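PDB 3I8B: xylulose kinase from Bifidobacterium adolescentis ATCC 15703, which probably catalyses the ATP-dependent phosphorylation of D-xylulose to D-xylulose 5-phosphate, as a kinase of the FGGY family. Local coordinates for residues 353-358 and 399-404; 363-368 and 391-396. All blocks are in the same frame, centred on the assembly; numbering follows the deposited sequence.

Contact 1 (353-358 and 399-404)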
ATOM      1  N   LYS A 353      -4.741 -31.577   7.774  1.00 31.85           N
ATOM      2  CA  LYS A 353      -4.517 -33.017   7.798  1.00 29.80           C
ATOM      3  C   LYS A 353      -5.076 -33.623   6.512  1.00 34.20           C
ATOM      4  O   LYS A 353      -4.409 -34.404   5.819  1.00 30.73           O
ATOM      5  CB  LYS A 353      -5.188 -33.645   9.021  1.00 28.96           C
ATOM      6  CG  LYS A 353      -4.937 -35.153   9.144  1.00 32.77           C
ATOM      7  CD  LYS A 353      -5.670 -35.763  10.338  1.00 31.87           C
ATOM      8  CE  LYS A 353      -5.411 -37.263  10.440  1.00 34.26           C
ATOM      9  NZ  LYS A 353      -6.079 -37.894  11.627  1.00 38.04           N
ATOM     10  N   LEU A 354      -6.302 -33.225   6.202  1.00 28.04           N
ATOM     11  CA  LEU A 354      -7.008 -33.646   5.006  1.00 31.81           C
ATOM     12  C   LEU A 354      -6.152 -33.398   3.768  1.00 30.72           C
ATOM     13  O   LEU A 354      -5.886 -34.314   2.980  1.00 27.45           O
ATOM     14  CB  LEU A 354      -8.302 -32.837   4.911  1.00 30.47           C
ATOM     15  CG  LEU A 354      -9.647 -33.556   4.824  1.00 34.90           C
ATOM     16  CD1 LEU A 354      -9.536 -35.026   5.222  1.00 31.69           C
ATOM     17  CD2 LEU A 354     -10.663 -32.832   5.718  1.00 27.27           C
ATOM     18  N   ALA A 355      -5.726 -32.147   3.610  1.00 28.71           N
ATOM     19  CA  ALA A 355      -4.985 -31.721   2.429  1.00 26.74           C
ATOM     20  C   ALA A 355      -3.676 -32.495   2.266  1.00 31.58           C
ATOM     21  O   ALA A 355      -3.303 -32.876   1.150  1.00 27.93           O
ATOM     22  CB  ALA A 355      -4.720 -30.230   2.488  1.00 25.18           C
ATOM     23  N   PHE A 356      -2.975 -32.721   3.375  1.00 28.59           N
ATOM     24  CA  PHE A 356      -1.724 -33.466   3.332  1.00 26.96           C
ATOM     25  C   PHE A 356      -1.955 -34.948   3.051  1.00 29.47           C
ATOM     26  O   PHE A 356      -1.044 -35.648   2.615  1.00 31.24           O
ATOM     27  CB  PHE A 356      -0.936 -33.305   4.637  1.00 30.94           C
ATOM     28  CG  PHE A 356      -0.449 -31.906   4.888  1.00 31.95           C
ATOM     29  CD1 PHE A 356       0.252 -31.214   3.910  1.00 32.30           C
ATOM     30  CD2 PHE A 356      -0.669 -31.290   6.114  1.00 34.72           C
ATOM     31  CE1 PHE A 356       0.711 -29.923   4.141  1.00 33.93           C
ATOM     32  CE2 PHE A 356      -0.208 -30.001   6.355  1.00 38.48           C
ATOM     33  CZ  PHE A 356       0.480 -29.316   5.364  1.00 34.51           C
ATOM     34  N   ALA A 357      -3.163 -35.431   3.315  1.00 24.60           N
ATOM     35  CA  ALA A 357      -3.503 -36.811   2.977  1.00 24.68           C
ATOM     36  C   ALA A 357      -3.609 -37.005   1.456  1.00 27.34           C
ATOM     37  O   ALA A 357      -3.535 -38.130   0.953  1.00 24.64           O
ATOM     38  CB  ALA A 357      -4.792 -37.211   3.647  1.00 27.38           C
ATOM     39  N   SER A 358      -3.789 -35.896   0.741  1.00 27.17           N
ATOM     40  CA  SER A 358      -3.906 -35.896  -0.716  1.00 26.73           C
ATOM     41  C   SER A 358      -2.537 -35.943  -1.398  1.00 26.95           C
ATOM     42  O   SER A 358      -1.559 -36.423  -0.820  1.00 28.98           O
ATOM     43  CB  SER A 358      -4.670 -34.645  -1.172  1.00 28.88           C
ATOM     44  OG  SER A 358      -4.992 -34.693  -2.554  1.00 25.87           O
ATOM     45  N   LEU A 399     -10.450 -32.225  -2.103  1.00 21.17           N
ATOM     46  CA  LEU A 399     -11.041 -30.894  -2.027  1.00 25.46           C
ATOM     47  C   LEU A 399     -10.233 -30.012  -1.079  1.00 22.60           C
ATOM     48  O   LEU A 399      -9.903 -28.869  -1.409  1.00 22.86           O
ATOM     49  CB  LEU A 399     -12.498 -30.945  -1.565  1.00 16.44           C
ATOM     50  CG  LEU A 399     -13.572 -31.397  -2.573  1.00 23.81           C
ATOM     51  CD1 LEU A 399     -14.896 -31.543  -1.880  1.00 21.18           C
ATOM     52  CD2 LEU A 399     -13.714 -30.441  -3.753  1.00 23.25           C
ATOM     53  N   ALA A 400      -9.943 -30.541   0.106  1.00 24.19           N
ATOM     54  CA  ALA A 400      -9.124 -29.835   1.085  1.00 28.99           C
ATOM     55  C   ALA A 400      -7.843 -29.340   0.422  1.00 23.27           C
ATOM     56  O   ALA A 400      -7.499 -28.166   0.501  1.00 24.73           O
ATOM     57  CB  ALA A 400      -8.795 -30.746   2.256  1.00 24.70           C
ATOM     58  N   ARG A 401      -7.149 -30.253  -0.246  1.00 26.93           N
ATOM     59  CA  ARG A 401      -5.895 -29.939  -0.911  1.00 22.83           C
ATOM     60  C   ARG A 401      -6.092 -28.886  -2.013  1.00 26.00           C
ATOM     61  O   ARG A 401      -5.220 -28.045  -2.235  1.00 19.77           O
ATOM     62  CB  ARG A 401      -5.269 -31.220  -1.475  1.00 24.89           C
ATOM     63  CG  ARG A 401      -3.945 -31.031  -2.195  1.00 24.40           C
ATOM     64  CD  ARG A 401      -2.852 -30.551  -1.241  1.00 24.41           C
ATOM     65  NE  ARG A 401      -1.528 -30.626  -1.850  1.00 27.27           N
ATOM     66  CZ  ARG A 401      -0.573 -31.475  -1.479  1.00 26.48           C
ATOM     67  NH1 ARG A 401      -0.786 -32.334  -0.493  1.00 27.05           N
ATOM     68  NH2 ARG A 401       0.598 -31.466  -2.099  1.00 25.24           N
ATOM     69  N   ALA A 402      -7.239 -28.935  -2.691  1.00 23.46           N
ATOM     70  CA  ALA A 402      -7.560 -27.960  -3.739  1.00 24.13           C
ATOM     71  C   ALA A 402      -7.791 -26.553  -3.177  1.00 21.67           C
ATOM     72  O   ALA A 402      -7.464 -25.562  -3.826  1.00 22.22           O
ATOM     73  CB  ALA A 402      -8.780 -28.425  -4.569  1.00 21.36           C
ATOM     74  N   PHE A 403      -8.361 -26.472  -1.977  1.00 19.38           N
ATOM     75  CA  PHE A 403      -8.525 -25.193  -1.296  1.00 19.17           C
ATOM     76  C   PHE A 403      -7.154 -24.564  -1.002  1.00 22.01           C
ATOM     77  O   PHE A 403      -6.922 -23.380  -1.268  1.00 18.46           O
ATOM     78  CB  PHE A 403      -9.284 -25.375   0.016  1.00 18.52           C
ATOM     79  CG  PHE A 403     -10.784 -25.322  -0.118  1.00 23.40           C
ATOM     80  CD1 PHE A 403     -11.437 -24.116  -0.323  1.00 20.71           C
ATOM     81  CD2 PHE A 403     -11.543 -26.475   0.009  1.00 22.03           C
ATOM     82  CE1 PHE A 403     -12.812 -24.068  -0.431  1.00 23.68           C
ATOM     83  CE2 PHE A 403     -12.921 -26.431  -0.095  1.00 22.66           C
ATOM     84  CZ  PHE A 403     -13.556 -25.226  -0.311  1.00 22.26           C
ATOM     85  N   VAL A 404      -6.245 -25.360  -0.446  1.00 22.41           N
ATOM     86  CA  VAL A 404      -4.896 -24.864  -0.138  1.00 22.55           C
ATOM     87  C   VAL A 404      -4.093 -24.539  -1.403  1.00 22.76           C
ATOM     88  O   VAL A 404      -3.439 -23.490  -1.497  1.00 23.16           O
ATOM     89  CB  VAL A 404      -4.108 -25.872   0.717  1.00 21.00           C
ATOM     90  CG1 VAL A 404      -2.705 -25.350   0.992  1.00 25.62           C
ATOM     91  CG2 VAL A 404      -4.833 -26.147   2.025  1.00 18.52           C
TER
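The guanidinium group of R401 meets A355 edge-on: the carbonyl oxygen of A355 lies almost in the guanidinium plane, while F356 CA and the S358 carbonyl carbon approach obliquely. This is a helix-helix crossing in the C-terminal FGGY domain, where the C-terminal end of helix 348-357 packs against the first turns of helix 396-420. The axes of the two short segments cross at -100° and come within 7.3 Å, a close approach consistent with the alanines A355 and A400 meeting at the crossing. R401 NH1 donates to A355 O over 3.1 Å, with a fairly straight N-H...O angle of 164°. The donor stands above the carbonyl plane, and the backbone N of S358 reaches the same oxygen from the opposite face; two donors thus grip a carbonyl near a helix C-terminus, where a positive charge is likely to be favourable. The R401 chain starts with CG anti to the backbone N (chi1 -180°) and then bends at its second torsion, which carries CD past A355 O and swings the head back over the last turn of helix 348-357. Its NE forms a salt bridge with E405, one turn further along helix 396-420, so the head is held from two directions. Nearer the backbone, S358 CB lies against R401 CB at 3.5 Å. On the apolar side V404 CG2 reaches A355 CB at 4.1 Å, and L443 of helix 438-448 touches both R401 and V404. The tightest carbon pair joins L354 and A400, whose CB atoms stand 3.4 Å apart.

Contact 2 (363-368 and 391-396)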
ATOM      1  N   ASN A 363      -5.136 -34.761  -7.106  1.00 23.73           N
ATOM      2  CA  ASN A 363      -5.671 -35.765  -8.010  1.00 27.56           C
ATOM      3  C   ASN A 363      -6.622 -35.172  -9.048  1.00 26.82           C
ATOM      4  O   ASN A 363      -7.626 -35.791  -9.406  1.00 20.41           O
ATOM      5  CB  ASN A 363      -6.362 -36.875  -7.213  1.00 25.81           C
ATOM      6  CG  ASN A 363      -5.369 -37.762  -6.483  1.00 26.34           C
ATOM      7  OD1 ASN A 363      -4.673 -38.571  -7.104  1.00 20.21           O
ATOM      8  ND2 ASN A 363      -5.287 -37.606  -5.161  1.00 22.65           N
ATOM      9  N   GLY A 364      -6.311 -33.957  -9.499  1.00 21.29           N
ATOM     10  CA  GLY A 364      -6.974 -33.375 -10.651  1.00 21.40           C
ATOM     11  C   GLY A 364      -7.956 -32.256 -10.375  1.00 20.38           C
ATOM     12  O   GLY A 364      -8.387 -31.572 -11.295  1.00 21.85           O
ATOM     13  N   ILE A 365      -8.316 -32.062  -9.115  1.00 19.89           N
ATOM     14  CA  ILE A 365      -9.233 -30.986  -8.767  1.00 20.91           C
ATOM     15  C   ILE A 365      -8.507 -29.651  -8.635  1.00 26.73           C
ATOM     16  O   ILE A 365      -7.501 -29.536  -7.933  1.00 22.01           O
ATOM     17  CB  ILE A 365      -9.966 -31.275  -7.458  1.00 22.34           C
ATOM     18  CG1 ILE A 365     -10.836 -32.532  -7.602  1.00 19.15           C
ATOM     19  CG2 ILE A 365     -10.792 -30.061  -7.030  1.00 17.06           C
ATOM     20  CD1 ILE A 365     -11.487 -32.957  -6.295  1.00 20.29           C
ATOM     21  N   THR A 366      -9.036 -28.643  -9.311  1.00 24.72           N
ATOM     22  CA  THR A 366      -8.479 -27.302  -9.247  1.00 24.57           C
ATOM     23  C   THR A 366      -9.532 -26.319  -8.751  1.00 23.38           C
ATOM     24  O   THR A 366     -10.685 -26.335  -9.206  1.00 22.25           O
ATOM     25  CB  THR A 366      -8.004 -26.844 -10.625  1.00 24.22           C
ATOM     26  OG1 THR A 366      -6.944 -27.695 -11.070  1.00 26.89           O
ATOM     27  CG2 THR A 366      -7.516 -25.405 -10.572  1.00 22.80           C
ATOM     28  N   LEU A 367      -9.133 -25.479  -7.804  1.00 19.94           N
ATOM     29  CA  LEU A 367      -9.962 -24.376  -7.345  1.00 18.96           C
ATOM     30  C   LEU A 367      -9.415 -23.071  -7.899  1.00 20.11           C
ATOM     31  O   LEU A 367      -8.224 -22.790  -7.733  1.00 18.10           O
ATOM     32  CB  LEU A 367      -9.951 -24.302  -5.814  1.00 17.42           C
ATOM     33  CG  LEU A 367     -10.602 -23.045  -5.225  1.00 17.96           C
ATOM     34  CD1 LEU A 367     -12.075 -22.932  -5.678  1.00 19.44           C
ATOM     35  CD2 LEU A 367     -10.489 -23.010  -3.698  1.00 22.47           C
ATOM     36  N   VAL A 368     -10.264 -22.300  -8.577  1.00 16.63           N
ATOM     37  CA  VAL A 368      -9.965 -20.904  -8.883  1.00 15.72           C
ATOM     38  C   VAL A 368     -10.772 -20.080  -7.894  1.00 18.79           C
ATOM     39  O   VAL A 368     -11.981 -19.911  -8.052  1.00 20.17           O
ATOM     40  CB  VAL A 368     -10.329 -20.512 -10.329  1.00 20.63           C
ATOM     41  CG1 VAL A 368     -10.066 -19.012 -10.571  1.00 13.70           C
ATOM     42  CG2 VAL A 368      -9.548 -21.356 -11.320  1.00 19.67           C
ATOM     43  N   LEU A 391     -15.625 -38.928 -10.104  1.00 25.66           N
ATOM     44  CA  LEU A 391     -16.162 -39.717  -8.990  1.00 25.67           C
ATOM     45  C   LEU A 391     -15.022 -40.158  -8.059  1.00 27.82           C
ATOM     46  O   LEU A 391     -15.084 -39.955  -6.843  1.00 25.63           O
ATOM     47  CB  LEU A 391     -16.978 -40.929  -9.468  1.00 23.20           C
ATOM     48  CG  LEU A 391     -17.673 -41.763  -8.372  1.00 28.65           C
ATOM     49  CD1 LEU A 391     -18.583 -40.906  -7.476  1.00 26.35           C
ATOM     50  CD2 LEU A 391     -18.465 -42.937  -8.957  1.00 27.55           C
ATOM     51  N   ALA A 392     -13.975 -40.734  -8.646  1.00 25.09           N
ATOM     52  CA  ALA A 392     -12.811 -41.181  -7.884  1.00 26.71           C
ATOM     53  C   ALA A 392     -12.157 -40.072  -7.048  1.00 29.91           C
ATOM     54  O   ALA A 392     -11.784 -40.294  -5.895  1.00 21.67           O
ATOM     55  CB  ALA A 392     -11.776 -41.820  -8.818  1.00 23.05           C
ATOM     56  N   ASN A 393     -12.016 -38.879  -7.620  1.00 26.43           N
ATOM     57  CA  ASN A 393     -11.266 -37.833  -6.927  1.00 23.76           C
ATOM     58  C   ASN A 393     -12.101 -36.869  -6.090  1.00 27.16           C
ATOM     59  O   ASN A 393     -11.548 -36.042  -5.364  1.00 23.88           O
ATOM     60  CB  ASN A 393     -10.324 -37.086  -7.884  1.00 23.33           C
ATOM     61  CG  ASN A 393     -11.053 -36.117  -8.805  1.00 24.54           C
ATOM     62  OD1 ASN A 393     -12.245 -35.839  -8.630  1.00 26.08           O
ATOM     63  ND2 ASN A 393     -10.330 -35.591  -9.793  1.00 23.33           N
ATOM     64  N   THR A 394     -13.426 -36.980  -6.167  1.00 24.63           N
ATOM     65  CA  THR A 394     -14.273 -36.052  -5.428  1.00 26.28           C
ATOM     66  C   THR A 394     -14.433 -36.480  -3.975  1.00 29.53           C
ATOM     67  O   THR A 394     -15.411 -37.126  -3.597  1.00 28.69           O
ATOM     68  CB  THR A 394     -15.646 -35.845  -6.095  1.00 29.19           C
ATOM     69  OG1 THR A 394     -15.460 -35.252  -7.387  1.00 21.17           O
ATOM     70  CG2 THR A 394     -16.507 -34.930  -5.240  1.00 25.17           C
ATOM     71  N   THR A 395     -13.451 -36.104  -3.169  1.00 30.09           N
ATOM     72  CA  THR A 395     -13.367 -36.533  -1.779  1.00 31.99           C
ATOM     73  C   THR A 395     -12.904 -35.364  -0.925  1.00 27.19           C
ATOM     74  O   THR A 395     -12.383 -34.383  -1.452  1.00 25.49           O
ATOM     75  CB  THR A 395     -12.358 -37.682  -1.636  1.00 32.03           C
ATOM     76  OG1 THR A 395     -11.065 -37.241  -2.075  1.00 30.64           O
ATOM     77  CG2 THR A 395     -12.793 -38.879  -2.478  1.00 27.15           C
ATOM     78  N   ARG A 396     -13.089 -35.454   0.388  1.00 24.66           N
ATOM     79  CA  ARG A 396     -12.710 -34.352   1.266  1.00 26.24           C
ATOM     80  C   ARG A 396     -11.211 -34.060   1.219  1.00 29.36           C
ATOM     81  O   ARG A 396     -10.793 -32.896   1.269  1.00 26.69           O
ATOM     82  CB  ARG A 396     -13.148 -34.630   2.704  1.00 32.49           C
ATOM     83  CG  ARG A 396     -14.637 -34.471   2.913  1.00 33.56           C
ATOM     84  CD  ARG A 396     -15.115 -35.236   4.132  1.00 43.16           C
ATOM     85  NE  ARG A 396     -15.359 -34.373   5.285  1.00 42.23           N
ATOM     86  CZ  ARG A 396     -14.737 -34.491   6.453  1.00 41.84           C
ATOM     87  NH1 ARG A 396     -15.037 -33.663   7.446  1.00 37.78           N
ATOM     88  NH2 ARG A 396     -13.823 -35.440   6.632  1.00 40.46           N
TER
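The side-chain amide nitrogen of N393 is shared between two backbone carbonyls: ND2 donates to N363 O across the contact at 2.7 Å and also to G388 O, just after strand 385-387. The bond to N363 is short but somewhat bent (N-H...O 153°), with the donor tilted 27° from the carbonyl plane and the acceptor modestly out of the amide plane. At the other end of the amide, OD1 takes a weak bond from T390 N; together these bonds probably limit the turning of the amide. N393 CG sits between its own backbone N and carbonyl carbon (chi1 75°), which turns the amide toward segment 363-368. I365 supplies the apolar counterpart. Its CG1 passes 3.7 Å from N393 OD1, and its CD1 comes within 3.2 Å of the backbone oxygen of N393, the two side chains crossing at a slant. G364 lies beside the amide with its CA 4.1 Å from ND2, in a backbone conformation that itself calls for glycine. With an alanine here in place of N393 the amide is gone, and the N363 and G388 carbonyls would probably lose their common donor, leaving the two loops less firmly joined. An asparagine side chain here bridges two loops beside the antiparallel pair of strands 366-368 and 385-387, just ahead of helix 396-420.

How the contacts relate
Both contacts lie far out on the C-terminal FGGY domain, away from the metal site and the predicted catalytic residues, with centres about 10 Å apart. Contact 1 uses the early turns of helix 396-420, contact 2 the loop that leads into it. Neither is fully buried, but contact 1 has four buried residues among seven, whereas contact 2 has two among five and two exposed. Their chemistry follows: close alanine packing with one charged donor between helices, against an uncharged amide bridging loop backbones. A402 and F403 join them, since A402 CB meets I365 CG2 at 3.6 Å and F403 CD1 meets L367 CD2 at 3.7 Å.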